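Local coordinates for protein dihydroorotase (Saccharomyces cerevisiae, PDB 6L0B) that catalyses the zinc-dependent interconversion of N-carbamoyl-L-aspartate and dihydroorotate, the third step of de novo pyrimidine synthesis, and here holds 5-fluorouracil, at residues H16-A21 / D258-P263; M41-P46 / V104-A109; H137-S142 / C229-K234. All blocks are in the same frame, centred on the assembly; numbering follows the deposited sequence.

Contact 1: residues H16-A21 / D258-P263; sequences HVREGA and DSAPHP. With ZN (zinc ion), chain E; URF (5-fluorouracil), chain G.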
ATOM      1  N   HIS A  16     -21.718  -7.421  -0.239  1.00 40.90           N
ATOM      2  CA  HIS A  16     -22.205  -6.058  -0.412  1.00 38.49           C
ATOM      3  C   HIS A  16     -22.796  -5.905  -1.812  1.00 41.05           C
ATOM      4  O   HIS A  16     -22.134  -6.263  -2.792  1.00 42.40           O
ATOM      5  CB  HIS A  16     -21.087  -5.014  -0.182  1.00 38.32           C
ATOM      6  CG  HIS A  16     -20.376  -5.145   1.132  1.00 34.30           C
ATOM      7  ND1 HIS A  16     -20.397  -4.154   2.087  1.00 32.71           N
ATOM      8  CD2 HIS A  16     -19.603  -6.136   1.635  1.00 33.96           C
ATOM      9  CE1 HIS A  16     -19.704  -4.546   3.143  1.00 32.87           C
ATOM     10  NE2 HIS A  16     -19.209  -5.744   2.893  1.00 34.23           N
ATOM     11  N   VAL A  17     -24.011  -5.342  -1.915  1.00 42.65           N
ATOM     12  CA  VAL A  17     -24.698  -5.187  -3.198  1.00 40.11           C
ATOM     13  C   VAL A  17     -25.169  -3.763  -3.449  1.00 41.45           C
ATOM     14  O   VAL A  17     -25.790  -3.508  -4.481  1.00 41.66           O
ATOM     15  CB  VAL A  17     -25.886  -6.159  -3.384  1.00 38.45           C
ATOM     16  CG1 VAL A  17     -25.439  -7.616  -3.332  1.00 37.13           C
ATOM     17  CG2 VAL A  17     -26.990  -5.847  -2.387  1.00 39.81           C
ATOM     18  N   ARG A  18     -24.946  -2.842  -2.519  1.00 43.01           N
ATOM     19  CA  ARG A  18     -25.243  -1.413  -2.710  1.00 41.42           C
ATOM     20  C   ARG A  18     -26.740  -1.225  -2.985  1.00 43.50           C
ATOM     21  O   ARG A  18     -27.583  -2.000  -2.516  1.00 43.04           O
ATOM     22  CB  ARG A  18     -24.336  -0.812  -3.792  1.00 36.69           C
ATOM     23  CG  ARG A  18     -22.869  -1.271  -3.782  1.00 34.27           C
ATOM     24  CD  ARG A  18     -22.060  -0.754  -2.579  1.00 33.55           C
ATOM     25  NE  ARG A  18     -20.615  -1.026  -2.684  1.00 32.82           N
ATOM     26  CZ  ARG A  18     -19.761  -1.249  -1.662  1.00 33.63           C
ATOM     27  NH1 ARG A  18     -20.144  -1.261  -0.370  1.00 31.08           N
ATOM     28  NH2 ARG A  18     -18.488  -1.491  -1.946  1.00 32.47           N
ATOM     29  N   GLU A  19     -27.067  -0.144  -3.685  1.00 38.83           N
ATOM     30  CA  GLU A  19     -28.426   0.208  -4.058  1.00 40.60           C
ATOM     31  C   GLU A  19     -28.468   0.613  -5.527  1.00 41.75           C
ATOM     32  O   GLU A  19     -27.487   0.414  -6.254  1.00 41.17           O
ATOM     33  CB  GLU A  19     -28.941   1.330  -3.161  1.00 42.35           C
ATOM     34  CG  GLU A  19     -29.312   0.870  -1.767  1.00 49.17           C
ATOM     35  CD  GLU A  19     -29.837   2.004  -0.890  1.00 59.37           C
ATOM     36  OE1 GLU A  19     -29.037   2.904  -0.532  1.00 61.75           O
ATOM     37  OE2 GLU A  19     -31.050   1.995  -0.560  1.00 59.67           O
ATOM     38  N   GLY A  20     -29.618   1.097  -5.989  1.00 39.97           N
ATOM     39  CA  GLY A  20     -29.714   1.772  -7.274  1.00 41.28           C
ATOM     40  C   GLY A  20     -29.206   0.925  -8.422  1.00 46.51           C
ATOM     41  O   GLY A  20     -29.288  -0.310  -8.408  1.00 52.63           O
ATOM     42  N   ALA A  21     -28.598   1.603  -9.406  1.00 45.82           N
ATOM     43  CA  ALA A  21     -28.134   0.913 -10.606  1.00 44.51           C
ATOM     44  C   ALA A  21     -27.056  -0.113 -10.292  1.00 47.93           C
ATOM     45  O   ALA A  21     -26.982  -1.150 -10.960  1.00 51.27           O
ATOM     46  CB  ALA A  21     -27.601   1.920 -11.626  1.00 41.09           C
ATOM     47  N   ASP A 258     -16.773 -10.810   0.891  1.00 34.28           N
ATOM     48  CA  ASP A 258     -16.672  -9.348   0.952  1.00 35.14           C
ATOM     49  C   ASP A 258     -16.473  -8.768  -0.445  1.00 35.28           C
ATOM     50  O   ASP A 258     -15.642  -7.885  -0.680  1.00 37.74           O
ATOM     51  CB  ASP A 258     -15.553  -8.896   1.893  1.00 35.14           C
ATOM     52  CG  ASP A 258     -15.498  -7.371   2.080  1.00 35.55           C
ATOM     53  OD1 ASP A 258     -16.512  -6.674   1.850  1.00 36.32           O
ATOM     54  OD2 ASP A 258     -14.432  -6.871   2.481  1.00 36.58           O
ATOM     55  N   SER A 259     -17.221  -9.291  -1.401  1.00 37.32           N
ATOM     56  CA  SER A 259     -17.230  -8.623  -2.689  1.00 37.48           C
ATOM     57  C   SER A 259     -17.825  -7.236  -2.461  1.00 38.14           C
ATOM     58  O   SER A 259     -18.970  -7.123  -2.013  1.00 37.14           O
ATOM     59  CB  SER A 259     -18.002  -9.459  -3.711  1.00 34.63           C
ATOM     60  OG  SER A 259     -18.032  -8.838  -4.982  1.00 35.70           O
ATOM     61  N   ALA A 260     -17.029  -6.185  -2.691  1.00 36.84           N
ATOM     62  CA  ALA A 260     -17.407  -4.793  -2.422  1.00 38.41           C
ATOM     63  C   ALA A 260     -17.277  -3.968  -3.701  1.00 39.18           C
ATOM     64  O   ALA A 260     -16.206  -3.404  -3.988  1.00 37.63           O
ATOM     65  CB  ALA A 260     -16.546  -4.205  -1.309  1.00 36.30           C
ATOM     66  N   PRO A 261     -18.350  -3.854  -4.487  1.00 38.23           N
ATOM     67  CA  PRO A 261     -18.256  -3.156  -5.778  1.00 38.19           C
ATOM     68  C   PRO A 261     -18.204  -1.643  -5.616  1.00 36.98           C
ATOM     69  O   PRO A 261     -18.799  -1.090  -4.694  1.00 37.20           O
ATOM     70  CB  PRO A 261     -19.518  -3.625  -6.524  1.00 36.84           C
ATOM     71  CG  PRO A 261     -20.482  -4.045  -5.433  1.00 35.76           C
ATOM     72  CD  PRO A 261     -19.659  -4.505  -4.275  1.00 36.56           C
ATOM     73  N   HIS A 262     -17.402  -0.992  -6.473  1.00 35.96           N
ATOM     74  CA  HIS A 262     -17.311   0.474  -6.636  1.00 37.09           C
ATOM     75  C   HIS A 262     -17.137   0.756  -8.120  1.00 40.32           C
ATOM     76  O   HIS A 262     -16.450  -0.005  -8.816  1.00 40.20           O
ATOM     77  CB  HIS A 262     -16.136   1.121  -5.883  1.00 37.23           C
ATOM     78  CG  HIS A 262     -16.042   0.746  -4.438  1.00 34.63           C
ATOM     79  ND1 HIS A 262     -16.385   1.620  -3.424  1.00 33.12           N
ATOM     80  CD2 HIS A 262     -15.591  -0.377  -3.837  1.00 34.45           C
ATOM     81  CE1 HIS A 262     -16.193   1.031  -2.259  1.00 33.76           C
ATOM     82  NE2 HIS A 262     -15.710  -0.181  -2.480  1.00 38.88           N
ATOM     83  N   PRO A 263     -17.699   1.843  -8.636  1.00 41.34           N
ATOM     84  CA  PRO A 263     -17.414   2.199 -10.033  1.00 41.64           C
ATOM     85  C   PRO A 263     -15.927   2.477 -10.206  1.00 43.66           C
ATOM     86  O   PRO A 263     -15.231   2.839  -9.257  1.00 47.58           O
ATOM     87  CB  PRO A 263     -18.270   3.453 -10.272  1.00 38.72           C
ATOM     88  CG  PRO A 263     -19.249   3.521  -9.123  1.00 38.44           C
ATOM     89  CD  PRO A 263     -18.565   2.831  -7.964  1.00 40.31           C
TER
HETATM   90 ZN    ZN E 401     -17.358  -5.976   3.916  1.00 43.03          ZN
HETATM   91  N1  URF G 403     -14.430  -2.739   2.424  1.00 45.38           N
HETATM   92  C2  URF G 403     -15.469  -3.252   3.352  1.00 43.88           C
HETATM   93  N3  URF G 403     -16.884  -2.897   3.035  1.00 40.36           N
HETATM   94  C4  URF G 403     -17.207  -2.088   1.862  1.00 38.84           C
HETATM   95  C5  URF G 403     -16.162  -1.581   0.967  1.00 41.44           C
HETATM   96  C6  URF G 403     -14.797  -1.921   1.280  1.00 42.81           C
HETATM   97  O2  URF G 403     -15.179  -3.919   4.313  1.00 36.76           O
HETATM   98  O4  URF G 403     -18.304  -1.787   1.543  1.00 37.22           O
HETATM   99  F5  URF G 403     -16.576  -0.796  -0.100  1.00 36.74           F
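H16 and D258 meet through one zinc ion, which H16 NE2 binds at 2.1 Å and D258 OD1 at 2.3 Å, with the imidazole and carboxylate planes 48° apart. Histidine suits its place because both ring nitrogens are employed: NE2 faces the metal while ND1 is bonded to N43, which limits rotation of the ring. C4 of the pyrimidine sits over one face of this imidazole. The backbone of H16 adds a bond, H16 N to S259 O at 3.3 Å.

R18 is the other main link. Its chain bends at the second torsion (chi2 -69°), bringing the guanidinium alongside the P261 backbone. There NE, at 2.7 Å, and NH2, at 2.8 Å, both donate to P261 O within the guanidinium plane. This side-on, two-nitrogen grip fixes the group's rotation and leaves NH1 directed at the ligand, where it reaches URF O4 at 2.7 Å in an almost straight bond (177°). Arginine suits the place because its flat, three-nitrogen head can serve a carbonyl and a ligand oxygen at once. NH2 also sits above the H262 ring, offset toward its rim, without a hydrogen bond to it. The small methyl of A260 fits between R18 and the ligand, with A260 CB 3.4 Å from R18 NH2 and 3.5 Å from URF C5.

The HxH pair H14 and H16, joined by an aspartate from the loop after strand 253-255, is the zinc site characteristic of amidohydrolase TIM barrels.

Contact 2: residues M41-P46 / V104-A109; sequences MPNLQP and VTTNSA. With URF (5-fluorouracil), chain G.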
ATOM      1  N   MET A  41     -24.835  -7.169   3.705  1.00 39.42           N
ATOM      2  CA  MET A  41     -24.228  -6.247   4.659  1.00 40.06           C
ATOM      3  C   MET A  41     -24.947  -4.892   4.693  1.00 40.66           C
ATOM      4  O   MET A  41     -25.643  -4.524   3.736  1.00 37.55           O
ATOM      5  CB  MET A  41     -22.747  -6.057   4.330  1.00 37.80           C
ATOM      6  CG  MET A  41     -21.862  -7.224   4.813  1.00 40.21           C
ATOM      7  SD  MET A  41     -21.970  -7.608   6.591  1.00 39.45           S
ATOM      8  CE  MET A  41     -20.868  -9.046   6.679  1.00 36.58           C
ATOM      9  N   PRO A  42     -24.874  -4.156   5.808  1.00 43.94           N
ATOM     10  CA  PRO A  42     -25.752  -2.986   6.004  1.00 42.52           C
ATOM     11  C   PRO A  42     -25.146  -1.605   5.734  1.00 39.95           C
ATOM     12  O   PRO A  42     -25.829  -0.608   6.007  1.00 36.45           O
ATOM     13  CB  PRO A  42     -26.081  -3.105   7.497  1.00 45.90           C
ATOM     14  CG  PRO A  42     -24.748  -3.617   8.108  1.00 43.92           C
ATOM     15  CD  PRO A  42     -24.062  -4.429   7.016  1.00 43.83           C
ATOM     16  N   ASN A  43     -23.916  -1.502   5.223  1.00 38.13           N
ATOM     17  CA  ASN A  43     -23.221  -0.218   5.141  1.00 38.67           C
ATOM     18  C   ASN A  43     -23.631   0.560   3.886  1.00 41.31           C
ATOM     19  O   ASN A  43     -22.833   0.868   2.997  1.00 38.13           O
ATOM     20  CB  ASN A  43     -21.718  -0.444   5.196  1.00 38.21           C
ATOM     21  CG  ASN A  43     -21.208  -1.179   3.977  1.00 34.34           C
ATOM     22  OD1 ASN A  43     -21.984  -1.878   3.312  1.00 32.18           O
ATOM     23  ND2 ASN A  43     -19.927  -1.002   3.656  1.00 29.42           N
ATOM     24  N   LEU A  44     -24.931   0.822   3.788  1.00 43.37           N
ATOM     25  CA  LEU A  44     -25.461   1.726   2.776  1.00 42.00           C
ATOM     26  C   LEU A  44     -25.431   3.144   3.343  1.00 42.79           C
ATOM     27  O   LEU A  44     -25.057   3.358   4.501  1.00 44.43           O
ATOM     28  CB  LEU A  44     -26.871   1.308   2.348  1.00 44.04           C
ATOM     29  CG  LEU A  44     -27.167   0.102   1.448  1.00 43.56           C
ATOM     30  CD1 LEU A  44     -26.460  -1.115   1.934  1.00 42.61           C
ATOM     31  CD2 LEU A  44     -28.664  -0.157   1.437  1.00 41.06           C
ATOM     32  N   GLN A  45     -25.952   4.109   2.585  1.00 44.28           N
ATOM     33  CA  GLN A  45     -26.018   5.508   3.014  1.00 43.20           C
ATOM     34  C   GLN A  45     -27.471   5.955   2.970  1.00 43.88           C
ATOM     35  O   GLN A  45     -28.014   6.193   1.874  1.00 41.89           O
ATOM     36  CB  GLN A  45     -25.181   6.418   2.115  1.00 43.96           C
ATOM     37  CG  GLN A  45     -23.674   6.344   2.261  1.00 45.70           C
ATOM     38  CD  GLN A  45     -22.986   7.409   1.419  1.00 46.73           C
ATOM     39  OE1 GLN A  45     -23.647   8.185   0.719  1.00 47.28           O
ATOM     40  NE2 GLN A  45     -21.665   7.467   1.497  1.00 46.98           N
ATOM     41  N   PRO A  46     -28.142   6.123   4.129  1.00 46.65           N
ATOM     42  CA  PRO A  46     -27.625   5.938   5.494  1.00 45.48           C
ATOM     43  C   PRO A  46     -27.533   4.472   5.871  1.00 42.35           C
ATOM     44  O   PRO A  46     -28.122   3.655   5.190  1.00 41.60           O
ATOM     45  CB  PRO A  46     -28.672   6.659   6.370  1.00 45.14           C
ATOM     46  CG  PRO A  46     -29.543   7.387   5.437  1.00 41.15           C
ATOM     47  CD  PRO A  46     -29.512   6.645   4.154  1.00 41.89           C
ATOM     48  N   VAL A 104     -12.662   3.063   9.444  1.00 47.55           N
ATOM     49  CA  VAL A 104     -11.662   2.117   8.953  1.00 46.18           C
ATOM     50  C   VAL A 104     -11.953   1.619   7.544  1.00 44.57           C
ATOM     51  O   VAL A 104     -11.043   1.084   6.902  1.00 40.82           O
ATOM     52  CB  VAL A 104     -11.518   0.897   9.888  1.00 42.49           C
ATOM     53  CG1 VAL A 104     -11.177   1.334  11.296  1.00 40.21           C
ATOM     54  CG2 VAL A 104     -12.798   0.069   9.893  1.00 42.73           C
ATOM     55  N   THR A 105     -13.171   1.796   7.033  1.00 43.30           N
ATOM     56  CA  THR A 105     -13.520   1.262   5.719  1.00 42.39           C
ATOM     57  C   THR A 105     -14.694   2.057   5.151  1.00 42.65           C
ATOM     58  O   THR A 105     -15.127   3.053   5.738  1.00 44.51           O
ATOM     59  CB  THR A 105     -13.852  -0.229   5.837  1.00 40.78           C
ATOM     60  OG1 THR A 105     -14.150  -0.761   4.545  1.00 40.95           O
ATOM     61  CG2 THR A 105     -15.054  -0.419   6.760  1.00 35.79           C
ATOM     62  N   THR A 106     -15.255   1.565   4.040  1.00 44.05           N
ATOM     63  CA  THR A 106     -16.324   2.266   3.324  1.00 41.41           C
ATOM     64  C   THR A 106     -17.563   2.419   4.191  1.00 39.45           C
ATOM     65  O   THR A 106     -18.041   1.440   4.771  1.00 39.81           O
ATOM     66  CB  THR A 106     -16.731   1.485   2.069  1.00 41.37           C
ATOM     67  OG1 THR A 106     -15.641   1.389   1.153  1.00 43.22           O
ATOM     68  CG2 THR A 106     -17.908   2.136   1.376  1.00 37.68           C
ATOM     69  N   ASN A 107     -18.112   3.638   4.235  1.00 39.94           N
ATOM     70  CA  ASN A 107     -19.356   3.908   4.954  1.00 40.27           C
ATOM     71  C   ASN A 107     -19.277   3.423   6.399  1.00 41.90           C
ATOM     72  O   ASN A 107     -20.152   2.701   6.883  1.00 44.42           O
ATOM     73  CB  ASN A 107     -20.567   3.298   4.237  1.00 42.74           C
ATOM     74  CG  ASN A 107     -20.892   4.012   2.925  1.00 44.95           C
ATOM     75  OD1 ASN A 107     -20.321   5.068   2.627  1.00 41.49           O
ATOM     76  ND2 ASN A 107     -21.825   3.447   2.147  1.00 39.20           N
ATOM     77  N   SER A 108     -18.164   3.726   7.062  1.00 41.53           N
ATOM     78  CA  SER A 108     -17.961   3.370   8.456  1.00 39.95           C
ATOM     79  C   SER A 108     -17.942   4.593   9.355  1.00 41.12           C
ATOM     80  O   SER A 108     -17.761   4.462  10.576  1.00 41.44           O
ATOM     81  CB  SER A 108     -16.662   2.566   8.616  1.00 40.53           C
ATOM     82  OG  SER A 108     -15.494   3.355   8.439  1.00 38.79           O
ATOM     83  N   ALA A 109     -18.164   5.779   8.783  1.00 42.70           N
ATOM     84  CA  ALA A 109     -18.082   7.017   9.551  1.00 42.12           C
ATOM     85  C   ALA A 109     -19.112   7.043  10.671  1.00 42.66           C
ATOM     86  O   ALA A 109     -18.869   7.630  11.733  1.00 48.30           O
ATOM     87  CB  ALA A 109     -18.251   8.215   8.606  1.00 38.37           C
TER
HETATM   88  N1  URF G 403     -14.430  -2.739   2.424  1.00 45.38           N
HETATM   89  C2  URF G 403     -15.469  -3.252   3.352  1.00 43.88           C
HETATM   90  N3  URF G 403     -16.884  -2.897   3.035  1.00 40.36           N
HETATM   91  C4  URF G 403     -17.207  -2.088   1.862  1.00 38.84           C
HETATM   92  C5  URF G 403     -16.162  -1.581   0.967  1.00 41.44           C
HETATM   93  C6  URF G 403     -14.797  -1.921   1.280  1.00 42.81           C
HETATM   94  O2  URF G 403     -15.179  -3.919   4.313  1.00 36.76           O
HETATM   95  O4  URF G 403     -18.304  -1.787   1.543  1.00 37.22           O
HETATM   96  F5  URF G 403     -16.576  -0.796  -0.100  1.00 36.74           F
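N43 and N107 face each other where two loops meet, and their amides supply most of the bonds. Two of these bonds run from a side-chain amide to a backbone carbonyl. N107 ND2 donates to N43 O at 2.9 Å in a nearly straight line (172°), the oxygen lying close to the amide plane although the donor stands above the carbonyl plane. In return N43 ND2 gives a longer bond to T106 O, 3.3 Å. The exchange ties the inverse gamma turn centred on N43 to the loop 104-109.

A third bond joins amide to amide: Q45 NE2 to N107 OD1, 3.0 Å, with the two planes turned 42° apart and the side chains crossing at about a right angle. The longer glutamine can reach from its more exposed position, and its CG lies against the N107 amide. N107 thus uses both ends of its amide across the contact.

Toward the ligand, N43 ND2 also donates to URF O4, at 2.8 Å. The first torsion of N43 (chi1 66°) places CG between the backbone N and carbonyl carbon and swings the amide to the pyrimidine. T105 OG1 comes within 2.9 Å of URF N1, and T106 borders the fluorine-bearing side. Within the loop, S108 OG donates to T105 O.

The bonds between the loops are uncharged and directional, all given by side-chain amides, and they hold loop 104-109 closed on the ligand side; the loop may move, as the threonine-bearing loop of the E. coli enzyme does.

Contact 3: residues H137-S142 / C229-K234; sequences HGEKPS and CKPVAK. With ZN (zinc ion), chain F; URF (5-fluorouracil), chain G.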
ATOM      1  N   HIS A 137     -15.947  -6.399  11.811  1.00 42.25           N
ATOM      2  CA  HIS A 137     -14.800  -5.918  11.037  1.00 40.48           C
ATOM      3  C   HIS A 137     -13.714  -5.565  12.033  1.00 37.62           C
ATOM      4  O   HIS A 137     -13.599  -4.431  12.470  1.00 37.49           O
ATOM      5  CB  HIS A 137     -15.152  -4.710  10.178  1.00 37.32           C
ATOM      6  CG  HIS A 137     -14.021  -4.224   9.322  1.00 38.85           C
ATOM      7  ND1 HIS A 137     -14.094  -4.194   7.945  1.00 39.58           N
ATOM      8  CD2 HIS A 137     -12.792  -3.745   9.641  1.00 38.10           C
ATOM      9  CE1 HIS A 137     -12.968  -3.711   7.451  1.00 37.60           C
ATOM     10  NE2 HIS A 137     -12.161  -3.429   8.459  1.00 37.85           N
ATOM     11  N   GLY A 138     -12.874  -6.536  12.342  1.00 36.33           N
ATOM     12  CA  GLY A 138     -11.909  -6.391  13.408  1.00 39.63           C
ATOM     13  C   GLY A 138     -10.657  -5.599  13.070  1.00 39.31           C
ATOM     14  O   GLY A 138      -9.620  -6.157  12.701  1.00 42.47           O
ATOM     15  N   GLU A 139     -10.747  -4.287  13.169  1.00 36.07           N
ATOM     16  CA  GLU A 139      -9.580  -3.448  12.974  1.00 38.24           C
ATOM     17  C   GLU A 139      -9.730  -2.263  13.911  1.00 38.40           C
ATOM     18  O   GLU A 139     -10.804  -1.656  13.968  1.00 37.60           O
ATOM     19  CB  GLU A 139      -9.440  -2.982  11.513  1.00 38.94           C
ATOM     20  CG  GLU A 139      -8.907  -4.057  10.584  1.00 35.59           C
ATOM     21  CD  GLU A 139      -8.405  -3.507   9.280  1.00 37.92           C
ATOM     22  OE1 GLU A 139      -9.227  -3.216   8.370  1.00 38.96           O
ATOM     23  OE2 GLU A 139      -7.165  -3.352   9.187  1.00 43.56           O
ATOM     24  N   LYS A 140      -8.666  -1.954  14.655  1.00 40.78           N
ATOM     25  CA  LYS A 140      -8.719  -0.728  15.435  1.00 41.15           C
ATOM     26  C   LYS A 140      -8.474   0.470  14.520  1.00 37.45           C
ATOM     27  O   LYS A 140      -7.693   0.368  13.577  1.00 37.14           O
ATOM     28  CB  LYS A 140      -7.669  -0.749  16.538  1.00 39.47           C
ATOM     29  CG  LYS A 140      -7.954  -1.750  17.615  1.00 43.62           C
ATOM     30  CD  LYS A 140      -8.986  -1.187  18.575  1.00 49.67           C
ATOM     31  CE  LYS A 140      -8.925  -1.843  19.949  1.00 52.69           C
ATOM     32  NZ  LYS A 140      -7.711  -1.421  20.706  1.00 54.59           N
ATOM     33  N   PRO A 141      -9.120   1.609  14.766  1.00 37.99           N
ATOM     34  CA  PRO A 141      -8.775   2.824  14.016  1.00 38.84           C
ATOM     35  C   PRO A 141      -7.318   3.209  14.251  1.00 42.23           C
ATOM     36  O   PRO A 141      -6.683   2.797  15.222  1.00 43.89           O
ATOM     37  CB  PRO A 141      -9.746   3.878  14.567  1.00 35.54           C
ATOM     38  CG  PRO A 141     -10.911   3.106  15.066  1.00 34.15           C
ATOM     39  CD  PRO A 141     -10.307   1.812  15.617  1.00 37.96           C
ATOM     40  N   SER A 142      -6.765   3.973  13.319  1.00 40.69           N
ATOM     41  CA  SER A 142      -5.331   4.229  13.345  1.00 46.19           C
ATOM     42  C   SER A 142      -4.970   5.275  14.390  1.00 49.15           C
ATOM     43  O   SER A 142      -5.700   6.258  14.589  1.00 48.50           O
ATOM     44  CB  SER A 142      -4.830   4.684  11.966  1.00 51.72           C
ATOM     45  OG  SER A 142      -4.823   3.628  11.006  1.00 54.87           O
ATOM     46  N   CYS A 229      -8.123  -3.007  -0.411  1.00 33.20           N
ATOM     47  CA  CYS A 229      -9.325  -3.305   0.354  1.00 34.90           C
ATOM     48  C   CYS A 229      -8.992  -3.203   1.840  1.00 34.57           C
ATOM     49  O   CYS A 229      -7.830  -3.034   2.223  1.00 37.06           O
ATOM     50  CB  CYS A 229      -9.873  -4.692  -0.018  1.00 35.40           C
ATOM     51  SG  CYS A 229      -8.922  -6.069   0.662  1.00 38.11           S
ATOM     52  N   LYS A 230     -10.018  -3.294   2.682  1.00 35.45           N
ATOM     53  CA  LYS A 230      -9.798  -3.314   4.125  1.00 34.32           C
ATOM     54  C   LYS A 230     -10.382  -4.600   4.696  1.00 33.51           C
ATOM     55  O   LYS A 230     -11.463  -5.017   4.258  1.00 35.97           O
ATOM     56  CB  LYS A 230     -10.428  -2.094   4.823  1.00 34.95           C
ATOM     57  CG  LYS A 230      -9.864  -0.735   4.386  1.00 34.34           C
ATOM     58  CD  LYS A 230      -8.364  -0.661   4.605  1.00 35.07           C
ATOM     59  CE  LYS A 230      -7.996  -0.576   6.072  1.00 34.63           C
ATOM     60  NZ  LYS A 230      -8.123   0.817   6.604  1.00 33.36           N
ATOM     61  N   PRO A 231      -9.646  -5.341   5.553  1.00 33.02           N
ATOM     62  CA  PRO A 231      -8.248  -5.063   5.917  1.00 32.18           C
ATOM     63  C   PRO A 231      -7.330  -5.333   4.731  1.00 32.67           C
ATOM     64  O   PRO A 231      -7.649  -6.185   3.897  1.00 32.77           O
ATOM     65  CB  PRO A 231      -7.963  -6.036   7.058  1.00 29.96           C
ATOM     66  CG  PRO A 231      -9.303  -6.514   7.516  1.00 31.06           C
ATOM     67  CD  PRO A 231     -10.211  -6.452   6.339  1.00 30.41           C
ATOM     68  N   VAL A 232      -6.223  -4.586   4.658  1.00 30.54           N
ATOM     69  CA  VAL A 232      -5.286  -4.717   3.552  1.00 30.63           C
ATOM     70  C   VAL A 232      -4.712  -6.125   3.539  1.00 30.86           C
ATOM     71  O   VAL A 232      -4.559  -6.784   4.586  1.00 32.15           O
ATOM     72  CB  VAL A 232      -4.138  -3.689   3.661  1.00 32.98           C
ATOM     73  CG1 VAL A 232      -4.653  -2.251   3.652  1.00 33.09           C
ATOM     74  CG2 VAL A 232      -3.287  -3.941   4.905  1.00 31.99           C
ATOM     75  N   ALA A 233      -4.418  -6.608   2.346  1.00 29.24           N
ATOM     76  CA  ALA A 233      -3.641  -7.828   2.243  1.00 29.58           C
ATOM     77  C   ALA A 233      -2.248  -7.583   2.817  1.00 29.26           C
ATOM     78  O   ALA A 233      -1.655  -6.515   2.626  1.00 29.54           O
ATOM     79  CB  ALA A 233      -3.535  -8.267   0.782  1.00 29.29           C
ATOM     80  N   LYS A 234      -1.739  -8.559   3.560  1.00 31.41           N
ATOM     81  CA  LYS A 234      -0.515  -8.346   4.328  1.00 31.65           C
ATOM     82  C   LYS A 234       0.663  -9.103   3.725  1.00 33.05           C
ATOM     83  O   LYS A 234       0.900  -9.017   2.516  1.00 37.06           O
ATOM     84  CB  LYS A 234      -0.751  -8.734   5.793  1.00 29.37           C
ATOM     85  CG  LYS A 234      -1.631  -7.723   6.497  1.00 27.54           C
ATOM     86  CD  LYS A 234      -2.267  -8.272   7.745  1.00 27.63           C
ATOM     87  CE  LYS A 234      -3.103  -7.154   8.431  1.00 27.47           C
ATOM     88  NZ  LYS A 234      -4.366  -6.676   7.724  1.00 26.03           N
TER
HETATM   89 ZN    ZN F 402     -15.114  -5.059   6.373  1.00 42.84          ZN
HETATM   90  N1  URF G 403     -14.430  -2.739   2.424  1.00 45.38           N
HETATM   91  C2  URF G 403     -15.469  -3.252   3.352  1.00 43.88           C
HETATM   92  N3  URF G 403     -16.884  -2.897   3.035  1.00 40.36           N
HETATM   93  C4  URF G 403     -17.207  -2.088   1.862  1.00 38.84           C
HETATM   94  C5  URF G 403     -16.162  -1.581   0.967  1.00 41.44           C
HETATM   95  C6  URF G 403     -14.797  -1.921   1.280  1.00 42.81           C
HETATM   96  O2  URF G 403     -15.179  -3.919   4.313  1.00 36.76           O
HETATM   97  O4  URF G 403     -18.304  -1.787   1.543  1.00 37.22           O
HETATM   98  F5  URF G 403     -16.576  -0.796  -0.100  1.00 36.74           F
HETATM   99  O   HOH W   1      -6.964  -0.210   8.961  1.00 30.61           O
HETATM  100  O   HOH W   2      -5.828  -2.933   7.079  1.00 31.92           O
HETATM  101  O   HOH W   3      -4.975  -4.812   9.619  1.00 32.01           O
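This is a buried contact between two loops, one following strand 133-136 and the other preceding helix 236-246, beside the second zinc ion. It is made by van der Waals contact of a carboxylate with proline CH groups and by water bridges. The carboxylate of E139 lies across P231, with E139 OE1 3.2 Å from P231 CA; the proline, after a cis peptide bond, offers a rigid CH surface. The side chains of H137 and P231 approach each other from opposite directions, H137 CE1 lying 4.0 Å from P231 CD.

The two residues of the first loop are coupled. H137 NE2 donates to the anti lone pair of E139 OE1 at 2.9 Å, while ND1 binds zinc at 2.1 Å. CG of H137 stands anti to the backbone N (chi1 -177°), which turns the ring toward the metal, and E139 acts as a second-shell residue holding it there. From E139 OE2 one water, weakly held there, leads to K230 NZ, whose direct partner is V104; another leads to V232 N and a third to K234 NZ. The nearby lysines would probably stabilise the carboxylate's charge.

With H180 as fellow ligand and URF O2 on the same metal, the arrangement belongs to the binuclear zinc centre of the amidohydrolase fold.

In the fold
All three contacts gather loop segments round one 5-fluorouracil, 16-21 running on into helix 20-26. Contacts 1 and 3 are buried: contact 1 supplies two ligands to one zinc, contact 3 one to the other, whereas contact 2 is only partly buried and binds no metal. Their chemistry follows their place: contact 1 combines metal bonds with an arginine grip, contact 3, with one metal bond, otherwise rests on a proline surface and waters, and contact 2, toward the surface, uses neutral amides. Loop 104-109 of contact 2 also reaches loop 229-234 of contact 3 through V104 O and K230 NZ, while contacts 1 and 2 join at H16 and N43. Along the chain, contacts 2 and 3 follow one another inside the long loop closed by contact 1.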